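Local atomic coordinates of transaminase (Bacillus megaterium, PDB entry 5G0A), a protein that transfers amino groups between amines and carbonyl compounds with S selectivity, using pyridoxal-5'-phosphate as cofactor. Residues 252-256 and 287-292; 268-272 and 281-285; 374-378 and 465-469; 429-433 and 456-460. All blocks are in the same frame, centred on the assembly; numbering follows the deposited sequence.

Interaction 1 (252-256 and 287-292); sequences IPQIR and YGVQPD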
loop_
_atom_site.group_PDB
_atom_site.type_symbol
_atom_site.label_atom_id
_atom_site.label_comp_id
_atom_site.label_asym_id
_atom_site.label_seq_id
_atom_site.Cartn_x
_atom_site.Cartn_y
_atom_site.Cartn_z
ATOM N N ILE B 252 18.845 -24.333 -2.116
ATOM C CA ILE B 252 17.562 -24.734 -2.696
ATOM C C ILE B 252 16.903 -25.913 -1.954
ATOM O O ILE B 252 15.730 -25.843 -1.600
ATOM C CB ILE B 252 17.658 -24.955 -4.243
ATOM C CG1 ILE B 252 17.887 -23.607 -4.964
ATOM C CG2 ILE B 252 16.407 -25.659 -4.775
ATOM C CD1 ILE B 252 16.722 -22.597 -4.825
ATOM N N PRO B 253 17.659 -26.995 -1.679
ATOM C CA PRO B 253 17.036 -28.017 -0.847
ATOM C C PRO B 253 16.549 -27.470 0.499
ATOM O O PRO B 253 15.485 -27.883 0.984
ATOM C CB PRO B 253 18.166 -29.069 -0.669
ATOM C CG PRO B 253 19.004 -28.902 -1.889
ATOM C CD PRO B 253 18.970 -27.423 -2.205
ATOM N N GLN B 254 17.298 -26.539 1.089
ATOM C CA GLN B 254 16.863 -25.972 2.369
ATOM C C GLN B 254 15.614 -25.093 2.250
ATOM O O GLN B 254 14.782 -25.077 3.144
ATOM C CB GLN B 254 18.002 -25.251 3.074
ATOM C CG GLN B 254 18.931 -26.227 3.785
ATOM C CD GLN B 254 19.965 -25.533 4.662
ATOM O OE1 GLN B 254 19.793 -24.393 5.086
ATOM N NE2 GLN B 254 21.047 -26.247 4.955
ATOM N N ILE B 255 15.485 -24.379 1.137
ATOM C CA ILE B 255 14.268 -23.597 0.894
ATOM C C ILE B 255 13.054 -24.491 0.670
ATOM O O ILE B 255 11.962 -24.193 1.163
ATOM C CB ILE B 255 14.456 -22.596 -0.275
ATOM C CG1 ILE B 255 15.352 -21.421 0.159
ATOM C CG2 ILE B 255 13.104 -22.121 -0.831
ATOM C CD1 ILE B 255 14.828 -20.524 1.285
ATOM N N ARG B 256 13.241 -25.596 -0.053
ATOM C CA ARG B 256 12.145 -26.517 -0.292
ATOM C C ARG B 256 11.641 -27.091 1.040
ATOM O O ARG B 256 10.441 -27.140 1.295
ATOM C CB ARG B 256 12.567 -27.632 -1.266
ATOM C CG ARG B 256 11.574 -28.780 -1.362
ATOM C CD ARG B 256 10.304 -28.458 -2.148
ATOM N NE ARG B 256 9.387 -27.555 -1.433
ATOM C CZ ARG B 256 8.208 -27.145 -1.904
ATOM N NH1 ARG B 256 7.753 -27.551 -3.083
ATOM N NH2 ARG B 256 7.462 -26.323 -1.170
ATOM N N TYR B 287 18.960 -29.885 -8.099
ATOM C CA TYR B 287 18.887 -29.887 -6.623
ATOM C C TYR B 287 18.040 -30.985 -5.971
ATOM O O TYR B 287 17.853 -30.985 -4.748
ATOM C CB TYR B 287 18.484 -28.475 -6.117
ATOM C CG TYR B 287 19.453 -27.443 -6.618
ATOM C CD1 TYR B 287 20.696 -27.284 -6.000
ATOM C CD2 TYR B 287 19.184 -26.692 -7.779
ATOM C CE1 TYR B 287 21.621 -26.383 -6.482
ATOM C CE2 TYR B 287 20.108 -25.793 -8.266
ATOM C CZ TYR B 287 21.319 -25.648 -7.610
ATOM O OH TYR B 287 22.242 -24.769 -8.078
ATOM N N GLY B 288 17.519 -31.909 -6.766
ATOM C CA GLY B 288 16.808 -33.078 -6.214
ATOM C C GLY B 288 15.461 -32.777 -5.570
ATOM O O GLY B 288 14.987 -33.536 -4.715
ATOM N N VAL B 289 14.837 -31.667 -5.988
ATOM C CA VAL B 289 13.583 -31.218 -5.402
ATOM C C VAL B 289 12.561 -30.858 -6.470
ATOM O O VAL B 289 12.854 -30.866 -7.668
ATOM C CB VAL B 289 13.771 -30.021 -4.428
ATOM C CG1 VAL B 289 14.462 -30.468 -3.149
ATOM C CG2 VAL B 289 14.534 -28.867 -5.090
ATOM N N GLN B 290 11.341 -30.588 -6.030
ATOM C CA GLN B 290 10.265 -30.244 -6.942
ATOM C C GLN B 290 9.544 -29.039 -6.335
ATOM O O GLN B 290 9.240 -29.033 -5.130
ATOM C CB GLN B 290 9.318 -31.433 -7.150
ATOM C CG GLN B 290 9.967 -32.547 -7.994
ATOM C CD GLN B 290 9.099 -33.780 -8.221
ATOM O OE1 GLN B 290 7.877 -33.710 -8.272
ATOM N NE2 GLN B 290 9.757 -34.934 -8.388
ATOM N N PRO B 291 9.295 -28.011 -7.151
ATOM C CA PRO B 291 8.586 -26.822 -6.679
ATOM C C PRO B 291 7.068 -26.997 -6.724
ATOM O O PRO B 291 6.564 -28.047 -7.160
ATOM C CB PRO B 291 9.020 -25.748 -7.701
ATOM C CG PRO B 291 9.139 -26.546 -8.988
ATOM C CD PRO B 291 9.702 -27.889 -8.574
ATOM N N ASP B 292 6.336 -25.963 -6.280
ATOM C CA ASP B 292 4.880 -25.952 -6.376
ATOM C C ASP B 292 4.411 -25.281 -7.666
ATOM O O ASP B 292 3.350 -25.598 -8.203
ATOM C CB ASP B 292 4.291 -25.194 -5.174
ATOM C CG ASP B 292 4.588 -25.898 -3.855
ATOM O OD1 ASP B 292 3.953 -26.946 -3.600
ATOM O OD2 ASP B 292 5.447 -25.421 -3.102
#
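Arg256 reaches from helix 251-262 to the loop 287-292 and spends two of its guanidinium nitrogens there. It leaves the helix with CG anti to the backbone N (chi1 169°) and bends at chi2 and chi3, which carries the guanidinium to residues 290-292. NH1 donates to the backbone carbonyl Gln290 O at 2.9 Å; the bond is nearly straight (163°) and uses a lone pair in the carbonyl plane. NH2 forms a salt bridge with Asp292, 2.9 Å from NH2 to OD2 on the syn side of the carboxylate, and NH1 adds a weak bond to the same oxygen. The guanidinium and carboxylate planes stand 85° apart, and OD2 takes both nitrogens. Asp292 OD2 also accepts from Trp266 N, and Arg256 NH2 bonds Thr259 OG1 in its own helix, so both charged groups have a second partner. Gln290 OE1 accepts from Trp111 N. In the class III aminotransferase fold, the contact lays a helix flanking the seven-stranded sheet against the loop leading into strand 293-296; Trp266 of strand 265-269 touches both segments. The remaining contacts are apolar. The aliphatic part of Arg256 runs past Val289 in the opposite direction, CG to CG1 at 3.8 Å. CG2 of Ile252 meets Val289 CG2 at 3.7 Å, while Ile252 CB lies over one face of the Tyr287 ring in a CH-pi contact. Beside it, Pro253 CD packs 4.1 Å from Tyr287 CB.

Interaction 2 (268-272 and 281-285); sequences NDEVL and WFGYQ. Unlike the reference sequence in segment 268-272: Asn268 (reference Thr). With PLP (pyridoxal-5'-phosphate), chain K.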
loop_
_atom_site.group_PDB
_atom_site.type_symbol
_atom_site.label_atom_id
_atom_site.label_comp_id
_atom_site.label_asym_id
_atom_site.label_seq_id
_atom_site.Cartn_x
_atom_site.Cartn_y
_atom_site.Cartn_z
ATOM N N ASN B 268 9.533 -21.527 -8.167
ATOM C CA ASN B 268 10.829 -21.267 -8.784
ATOM C C ASN B 268 10.677 -20.644 -10.166
ATOM O O ASN B 268 9.929 -21.145 -10.995
ATOM C CB ASN B 268 11.753 -22.498 -8.860
ATOM C CG ASN B 268 13.157 -22.104 -9.240
ATOM O OD1 ASN B 268 13.797 -21.272 -8.564
ATOM N ND2 ASN B 268 13.643 -22.649 -10.356
ATOM N N ASP B 269 11.364 -19.523 -10.352
ATOM C CA ASP B 269 11.300 -18.757 -11.588
ATOM C C ASP B 269 12.315 -19.344 -12.566
ATOM O O ASP B 269 13.526 -19.184 -12.378
ATOM C CB ASP B 269 11.619 -17.279 -11.285
ATOM C CG ASP B 269 11.413 -16.364 -12.502
ATOM O OD1 ASP B 269 11.272 -16.874 -13.637
ATOM O OD2 ASP B 269 11.382 -15.131 -12.297
ATOM N N GLU B 270 11.803 -20.046 -13.581
ATOM C CA GLU B 270 12.642 -20.705 -14.581
ATOM C C GLU B 270 12.669 -19.951 -15.893
ATOM O O GLU B 270 12.991 -20.534 -16.924
ATOM C CB GLU B 270 12.105 -22.113 -14.868
ATOM C CG GLU B 270 12.313 -23.155 -13.755
ATOM C CD GLU B 270 13.760 -23.637 -13.631
ATOM O OE1 GLU B 270 14.555 -23.509 -14.598
ATOM O OE2 GLU B 270 14.115 -24.168 -12.554
ATOM N N VAL B 271 12.294 -18.675 -15.890
ATOM C CA VAL B 271 12.242 -17.956 -17.174
ATOM C C VAL B 271 13.614 -17.927 -17.819
ATOM O O VAL B 271 13.728 -18.113 -19.029
ATOM C CB VAL B 271 11.708 -16.509 -17.017
ATOM C CG1 VAL B 271 11.915 -15.709 -18.311
ATOM C CG2 VAL B 271 10.233 -16.547 -16.653
ATOM N N LEU B 272 14.657 -17.704 -17.017
ATOM C CA LEU B 272 16.005 -17.731 -17.567
ATOM C C LEU B 272 16.654 -19.119 -17.543
ATOM O O LEU B 272 17.253 -19.536 -18.548
ATOM C CB LEU B 272 16.894 -16.681 -16.906
ATOM C CG LEU B 272 18.236 -16.428 -17.604
ATOM C CD1 LEU B 272 18.565 -14.934 -17.636
ATOM C CD2 LEU B 272 19.330 -17.243 -16.928
ATOM N N TRP B 281 16.778 -30.019 -18.086
ATOM C CA TRP B 281 15.568 -29.349 -18.610
ATOM C C TRP B 281 15.305 -28.051 -17.835
ATOM O O TRP B 281 15.080 -26.995 -18.439
ATOM C CB TRP B 281 14.360 -30.254 -18.602
ATOM C CG TRP B 281 14.349 -31.138 -19.829
ATOM C CD1 TRP B 281 14.624 -32.480 -19.869
ATOM C CD2 TRP B 281 14.077 -30.739 -21.183
ATOM N NE1 TRP B 281 14.544 -32.947 -21.177
ATOM C CE2 TRP B 281 14.185 -31.907 -21.996
ATOM C CE3 TRP B 281 13.738 -29.521 -21.790
ATOM C CZ2 TRP B 281 13.981 -31.881 -23.374
ATOM C CZ3 TRP B 281 13.525 -29.499 -23.177
ATOM C CH2 TRP B 281 13.647 -30.669 -23.949
ATOM N N PHE B 282 15.385 -28.130 -16.505
ATOM C CA PHE B 282 15.156 -26.938 -15.663
ATOM C C PHE B 282 16.205 -26.790 -14.576
ATOM O O PHE B 282 16.752 -27.784 -14.095
ATOM C CB PHE B 282 13.772 -26.998 -15.028
ATOM C CG PHE B 282 12.664 -26.907 -16.022
ATOM C CD1 PHE B 282 12.313 -25.674 -16.554
ATOM C CD2 PHE B 282 11.990 -28.041 -16.451
ATOM C CE1 PHE B 282 11.272 -25.574 -17.492
ATOM C CE2 PHE B 282 10.955 -27.955 -17.374
ATOM C CZ PHE B 282 10.610 -26.726 -17.913
ATOM N N GLY B 283 16.482 -25.541 -14.206
ATOM C CA GLY B 283 17.495 -25.224 -13.199
ATOM C C GLY B 283 17.279 -25.936 -11.878
ATOM O O GLY B 283 18.257 -26.390 -11.265
ATOM N N TYR B 284 16.029 -26.047 -11.435
ATOM C CA TYR B 284 15.753 -26.678 -10.124
ATOM C C TYR B 284 16.171 -28.144 -10.097
ATOM O O TYR B 284 16.375 -28.711 -9.025
ATOM C CB TYR B 284 14.274 -26.540 -9.676
ATOM C CG TYR B 284 13.279 -27.391 -10.449
ATOM C CD1 TYR B 284 13.037 -28.725 -10.084
ATOM C CD2 TYR B 284 12.568 -26.858 -11.531
ATOM C CE1 TYR B 284 12.128 -29.499 -10.773
ATOM C CE2 TYR B 284 11.647 -27.631 -12.240
ATOM C CZ TYR B 284 11.455 -28.959 -11.862
ATOM O OH TYR B 284 10.552 -29.734 -12.536
ATOM N N GLN B 285 16.253 -28.761 -11.274
ATOM C CA GLN B 285 16.556 -30.206 -11.360
ATOM C C GLN B 285 17.968 -30.582 -10.932
ATOM O O GLN B 285 18.259 -31.768 -10.699
ATOM C CB GLN B 285 16.257 -30.747 -12.760
ATOM C CG GLN B 285 14.770 -30.684 -13.067
ATOM C CD GLN B 285 14.425 -31.147 -14.464
ATOM O OE1 GLN B 285 15.079 -30.777 -15.449
ATOM N NE2 GLN B 285 13.396 -31.960 -14.557
HETATM N N1 PLP K . 12.279 -13.808 -14.601
HETATM C C2 PLP K . 13.590 -14.037 -14.854
HETATM C C2A PLP K . 14.402 -14.896 -13.910
HETATM C C3 PLP K . 14.204 -13.513 -16.097
HETATM O O3 PLP K . 15.485 -13.748 -16.414
HETATM C C4 PLP K . 13.374 -12.710 -17.008
HETATM C C4A PLP K . 13.959 -12.187 -18.321
HETATM C C5 PLP K . 11.970 -12.500 -16.581
HETATM C C6 PLP K . 11.509 -13.039 -15.389
HETATM C C5A PLP K . 11.008 -11.636 -17.384
HETATM O O4P PLP K . 10.774 -12.110 -18.693
HETATM P P PLP K . 10.286 -11.031 -19.797
HETATM O O1P PLP K . 9.971 -11.957 -20.941
HETATM O O2P PLP K . 9.090 -10.262 -19.265
HETATM O O3P PLP K . 11.475 -10.142 -20.048
#
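Phe282 meets Glu270 with its CB and ring edge: Glu270 OE1 lies 3.6 Å from Phe282 CB and near the ring plane, with the carboxylate turned 79° from the ring. At Gly283 the backbone N donates to Glu270 OE1 at 2.8 Å, and at Tyr284 the next N donates to Glu270 OE2 at 2.9 Å. Both oxygens are met on their syn sides, at the start of the 3-10 segment 283-285; Thr273 OG1 also bonds OE1. The Glu270 chain, bent at chi2 (-74°), turns its carboxylate toward these amides. Without that carboxylate, as with an alanine here, the two N-H groups would probably lose their acceptors. Tyr284 also brings CD2 to 3.3 Å from Glu270 OE2, while its hydroxyl bonds Glu109. Gln285 OE1 reaches back to accept from Phe282 N. On the other side of the 268-272 backbone lies the cofactor: Asp269 OD2 is 2.8 Å from PLP N1, as in other PLP aminotransferases, and Val271 CG1 packs on the pyridine ring. Segment 281-285 sits beside the end of strand 265-269, with Ile294 of strand 293-296 touching Glu270, Phe282 and Tyr284, and Ile105 of helix 92-105 against Phe282.

Interaction 3 (374-378 and 465-469); sequences KHKSI and LDYLE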
loop_
_atom_site.group_PDB
_atom_site.type_symbol
_atom_site.label_atom_id
_atom_site.label_comp_id
_atom_site.label_asym_id
_atom_site.label_seq_id
_atom_site.Cartn_x
_atom_site.Cartn_y
_atom_site.Cartn_z
ATOM N N LYS B 374 45.746 -18.439 -16.020
ATOM C CA LYS B 374 46.519 -17.447 -16.767
ATOM C C LYS B 374 46.138 -15.998 -16.414
ATOM O O LYS B 374 46.916 -15.070 -16.675
ATOM C CB LYS B 374 46.399 -17.729 -18.278
ATOM C CG LYS B 374 46.512 -16.524 -19.205
ATOM C CD LYS B 374 47.060 -16.895 -20.578
ATOM C CE LYS B 374 46.075 -17.699 -21.411
ATOM N NZ LYS B 374 46.630 -18.031 -22.753
ATOM N N HIS B 375 44.962 -15.813 -15.806
ATOM C CA HIS B 375 44.439 -14.482 -15.501
ATOM C C HIS B 375 43.988 -14.317 -14.060
ATOM O O HIS B 375 42.931 -14.817 -13.675
ATOM C CB HIS B 375 43.251 -14.146 -16.414
ATOM C CG HIS B 375 43.620 -13.964 -17.847
ATOM N ND1 HIS B 375 44.311 -12.860 -18.298
ATOM C CD2 HIS B 375 43.380 -14.731 -18.934
ATOM C CE1 HIS B 375 44.485 -12.960 -19.603
ATOM N NE2 HIS B 375 43.934 -14.088 -20.013
ATOM N N LYS B 376 44.766 -13.563 -13.285
ATOM C CA LYS B 376 44.489 -13.359 -11.863
ATOM C C LYS B 376 43.299 -12.418 -11.632
ATOM O O LYS B 376 42.817 -12.287 -10.503
ATOM C CB LYS B 376 45.753 -12.885 -11.129
ATOM C CG LYS B 376 46.901 -13.888 -11.231
ATOM C CD LYS B 376 48.156 -13.456 -10.488
ATOM C CE LYS B 376 49.245 -14.504 -10.681
ATOM N NZ LYS B 376 50.440 -14.296 -9.814
ATOM N N SER B 377 42.823 -11.785 -12.707
ATOM C CA SER B 377 41.594 -10.985 -12.673
ATOM C C SER B 377 40.337 -11.854 -12.560
ATOM O O SER B 377 39.252 -11.342 -12.265
ATOM C CB SER B 377 41.488 -10.087 -13.909
ATOM O OG SER B 377 41.366 -10.865 -15.092
ATOM N N ILE B 378 40.479 -13.153 -12.813
ATOM C CA ILE B 378 39.401 -14.107 -12.532
ATOM C C ILE B 378 39.551 -14.588 -11.091
ATOM O O ILE B 378 40.468 -15.351 -10.779
ATOM C CB ILE B 378 39.383 -15.306 -13.517
ATOM C CG1 ILE B 378 39.170 -14.819 -14.958
ATOM C CG2 ILE B 378 38.295 -16.306 -13.134
ATOM C CD1 ILE B 378 39.494 -15.848 -16.026
ATOM N N LEU B 465 40.926 -9.765 -20.970
ATOM C CA LEU B 465 41.470 -9.835 -19.617
ATOM C C LEU B 465 42.943 -9.415 -19.563
ATOM O O LEU B 465 43.394 -8.870 -18.557
ATOM C CB LEU B 465 41.270 -11.236 -19.028
ATOM C CG LEU B 465 39.817 -11.648 -18.736
ATOM C CD1 LEU B 465 39.746 -13.101 -18.308
ATOM C CD2 LEU B 465 39.153 -10.756 -17.692
ATOM N N ASP B 466 43.681 -9.659 -20.646
ATOM C CA ASP B 466 45.042 -9.130 -20.781
ATOM C C ASP B 466 45.031 -7.620 -20.574
ATOM O O ASP B 466 45.819 -7.088 -19.797
ATOM C CB ASP B 466 45.627 -9.449 -22.162
ATOM C CG ASP B 466 46.327 -10.797 -22.222
ATOM O OD1 ASP B 466 46.715 -11.349 -21.165
ATOM O OD2 ASP B 466 46.506 -11.301 -23.350
ATOM N N TYR B 467 44.116 -6.942 -21.268
ATOM C CA TYR B 467 43.995 -5.492 -21.226
ATOM C C TYR B 467 43.499 -4.998 -19.866
ATOM O O TYR B 467 43.937 -3.955 -19.389
ATOM C CB TYR B 467 43.068 -5.010 -22.350
ATOM C CG TYR B 467 42.790 -3.520 -22.357
ATOM C CD1 TYR B 467 43.641 -2.631 -23.021
ATOM C CD2 TYR B 467 41.670 -2.999 -21.707
ATOM C CE1 TYR B 467 43.385 -1.265 -23.031
ATOM C CE2 TYR B 467 41.405 -1.636 -21.710
ATOM C CZ TYR B 467 42.263 -0.773 -22.370
ATOM O OH TYR B 467 41.997 0.582 -22.372
ATOM N N LEU B 468 42.581 -5.744 -19.253
ATOM C CA LEU B 468 42.073 -5.389 -17.929
ATOM C C LEU B 468 43.178 -5.355 -16.863
ATOM O O LEU B 468 43.209 -4.445 -16.036
ATOM C CB LEU B 468 40.959 -6.341 -17.491
ATOM C CG LEU B 468 40.210 -5.923 -16.220
ATOM C CD1 LEU B 468 39.118 -4.904 -16.530
ATOM C CD2 LEU B 468 39.620 -7.146 -15.536
ATOM N N GLU B 469 44.072 -6.341 -16.896
ATOM C CA GLU B 469 45.133 -6.457 -15.887
ATOM C C GLU B 469 46.448 -5.801 -16.320
ATOM O O GLU B 469 47.468 -5.896 -15.627
ATOM C CB GLU B 469 45.335 -7.917 -15.450
ATOM C CG GLU B 469 45.720 -8.888 -16.555
ATOM C CD GLU B 469 45.323 -10.320 -16.242
ATOM O OE1 GLU B 469 44.475 -10.536 -15.347
ATOM O OE2 GLU B 469 45.861 -11.238 -16.897
#
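Glu469 carries its CG between the backbone N and the carbonyl carbon (chi1 60°) and runs extended beyond it, which takes the carboxylate across to the turn 375-378, while His375 holds its ring anti to the carbonyl carbon (chi1 -68°) and presents ND1 to it. The resulting bond from His375 ND1 to Glu469 OE2 is short, 2.6 Å, and reaches the oxygen from well above the carboxylate plane. The other oxygen, OE1, accepts from Ser377 OG at 3.1 Å, again from above that plane, and weakly from Ser377 N. One carboxylate therefore joins two side chains of a type I beta turn running from His375 to Ile378. This turn links helix 353-374 to strand 378-384, and the contact ties it to the end of helix 451-468, the last helix of the chain. The imidazole is held on several sides. Leu465 CB lies over one face, 3.6 Å from the ring centroid in a CH-pi contact, and Lys374 CG covers the opposite face. At the edge, Asp466 OD1 stands 3.2 Å from His375 CE1, and His375 NE2 is hydrogen-bonded to Asp462, which also forms a salt bridge with Lys374. With carboxylates at both nitrogens, a protonated imidazole would probably be favoured. Deeper in, Leu465 CD1 meets Ile378 CD1 at 3.6 Å, and Leu468 CD2 packs against Ser377 CB at 3.8 Å.

Interaction 4 (429-433 and 456-460); sequences KGVLI and KAMDA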
loop_
_atom_site.group_PDB
_atom_site.type_symbol
_atom_site.label_atom_id
_atom_site.label_comp_id
_atom_site.label_asym_id
_atom_site.label_seq_id
_atom_site.Cartn_x
_atom_site.Cartn_y
_atom_site.Cartn_z
ATOM N N LYS B 429 37.460 -8.172 -31.550
ATOM C CA LYS B 429 37.589 -9.529 -32.082
ATOM C C LYS B 429 36.283 -10.077 -32.680
ATOM O O LYS B 429 36.184 -11.271 -32.987
ATOM C CB LYS B 429 38.127 -10.471 -30.994
ATOM C CG LYS B 429 39.533 -10.129 -30.496
ATOM C CD LYS B 429 40.610 -10.436 -31.531
ATOM C CE LYS B 429 40.854 -11.936 -31.665
ATOM N NZ LYS B 429 41.858 -12.279 -32.720
ATOM N N GLY B 430 35.295 -9.192 -32.845
ATOM C CA GLY B 430 33.967 -9.556 -33.357
ATOM C C GLY B 430 33.149 -10.445 -32.428
ATOM O O GLY B 430 32.309 -11.213 -32.897
ATOM N N VAL B 431 33.410 -10.357 -31.121
ATOM C CA VAL B 431 32.722 -11.177 -30.122
ATOM C C VAL B 431 31.960 -10.276 -29.159
ATOM O O VAL B 431 32.471 -9.231 -28.729
ATOM C CB VAL B 431 33.690 -12.115 -29.349
ATOM C CG1 VAL B 431 32.969 -12.858 -28.226
ATOM C CG2 VAL B 431 34.334 -13.126 -30.298
ATOM N N LEU B 432 30.706 -10.656 -28.882
ATOM C CA LEU B 432 29.886 -9.993 -27.858
ATOM C C LEU B 432 29.931 -10.845 -26.601
ATOM O O LEU B 432 29.414 -11.957 -26.581
ATOM C CB LEU B 432 28.422 -9.846 -28.340
ATOM C CG LEU B 432 28.235 -9.005 -29.614
ATOM C CD1 LEU B 432 26.877 -9.235 -30.268
ATOM C CD2 LEU B 432 28.420 -7.526 -29.293
ATOM N N ILE B 433 30.558 -10.334 -25.554
ATOM C CA ILE B 433 30.689 -11.079 -24.295
ATOM C C ILE B 433 30.921 -10.052 -23.205
ATOM O O ILE B 433 31.524 -9.009 -23.468
ATOM C CB ILE B 433 31.825 -12.144 -24.360
ATOM C CG1 ILE B 433 31.689 -13.184 -23.241
ATOM C CG2 ILE B 433 33.207 -11.485 -24.357
ATOM C CD1 ILE B 433 32.426 -14.494 -23.498
ATOM N N LYS B 456 36.516 -19.340 -30.046
ATOM C CA LYS B 456 36.588 -17.949 -30.499
ATOM C C LYS B 456 36.186 -16.964 -29.396
ATOM O O LYS B 456 36.811 -15.919 -29.221
ATOM C CB LYS B 456 35.737 -17.758 -31.766
ATOM C CG LYS B 456 35.663 -16.324 -32.277
ATOM C CD LYS B 456 35.057 -16.263 -33.672
ATOM C CE LYS B 456 34.571 -14.858 -34.016
ATOM N NZ LYS B 456 33.831 -14.863 -35.308
ATOM N N ALA B 457 35.135 -17.301 -28.652
ATOM C CA ALA B 457 34.674 -16.438 -27.586
ATOM C C ALA B 457 35.698 -16.378 -26.448
ATOM O O ALA B 457 36.000 -15.300 -25.926
ATOM C CB ALA B 457 33.308 -16.902 -27.081
ATOM N N MET B 458 36.258 -17.530 -26.097
ATOM C CA MET B 458 37.228 -17.593 -24.991
ATOM C C MET B 458 38.543 -16.887 -25.344
ATOM O O MET B 458 39.163 -16.241 -24.497
ATOM C CB MET B 458 37.469 -19.036 -24.569
ATOM C CG MET B 458 36.278 -19.710 -23.899
ATOM S SD MET B 458 35.784 -18.975 -22.331
ATOM C CE MET B 458 34.280 -18.098 -22.781
ATOM N N ASP B 459 38.947 -17.001 -26.602
ATOM C CA ASP B 459 40.048 -16.200 -27.141
ATOM C C ASP B 459 39.836 -14.700 -26.965
ATOM O O ASP B 459 40.739 -13.991 -26.514
ATOM C CB ASP B 459 40.276 -16.525 -28.619
ATOM C CG ASP B 459 41.371 -17.545 -28.828
ATOM O OD1 ASP B 459 42.548 -17.208 -28.571
ATOM O OD2 ASP B 459 41.065 -18.677 -29.264
ATOM N N ALA B 460 38.643 -14.213 -27.313
ATOM C CA ALA B 460 38.343 -12.789 -27.202
ATOM C C ALA B 460 38.379 -12.334 -25.755
ATOM O O ALA B 460 38.796 -11.219 -25.473
ATOM C CB ALA B 460 36.989 -12.466 -27.829
HETATM O O HOH W 1 32.676 -12.419 -35.474
#
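This is an apolar strand-on-helix contact: the short strand 431-432, at one edge of the four-stranded mixed sheet, lies against helix 451-468, and no direct hydrogen bond joins the two segments. Val431 is central. Its CB sits 3.6 Å from Ala460 CB, and its two methyls meet different residues of the helix, CG1 packing 4.2 Å from Ala457 CB and CG2 4.0 Å from Lys456 CG. CG1 is anti to the backbone N (chi1 175°), which directs it at Ala457. The alanines let the strand come close, with Val431 and Ala457 CA atoms 6.2 Å apart. Further along, Ile433 CD1 touches Met458 CE at 4.1 Å, the two chains crossing at about a right angle; at the other end Lys429 CB rests on Ala460 CB. Replacing Val431 by a glycine is likely to open a gap beside Ala457 and Ala460. The extended Lys456 chain runs alongside Val431, and its NZ bonds Tyr43 OH of strand 43-45 and a water, 2.7 Å away, that donates to Gly430 O. The one polar link between the segments runs through this single water, while the fit rests on van der Waals contact, closest where Val431 meets Ala460.

Interactions 1 and 2 belong to the region around the seven-stranded sheet and touch each other through Tyr284, which packs on Val289 and Pro291; interaction 2 is nested in the loop closed by interaction 1. Both are buried, and both use charged groups, a salt bridge in one and a carboxylate accepting from two backbone amides in the other, but interaction 2 alone borders the cofactor. Interactions 3 and 4 lie about 27 to 37 Å from them between centres and share helix 451-468. Interaction 4 is buried and almost wholly apolar, whereas interaction 3, near the helix end and only partly buried, relies on a histidine-carboxylate pair.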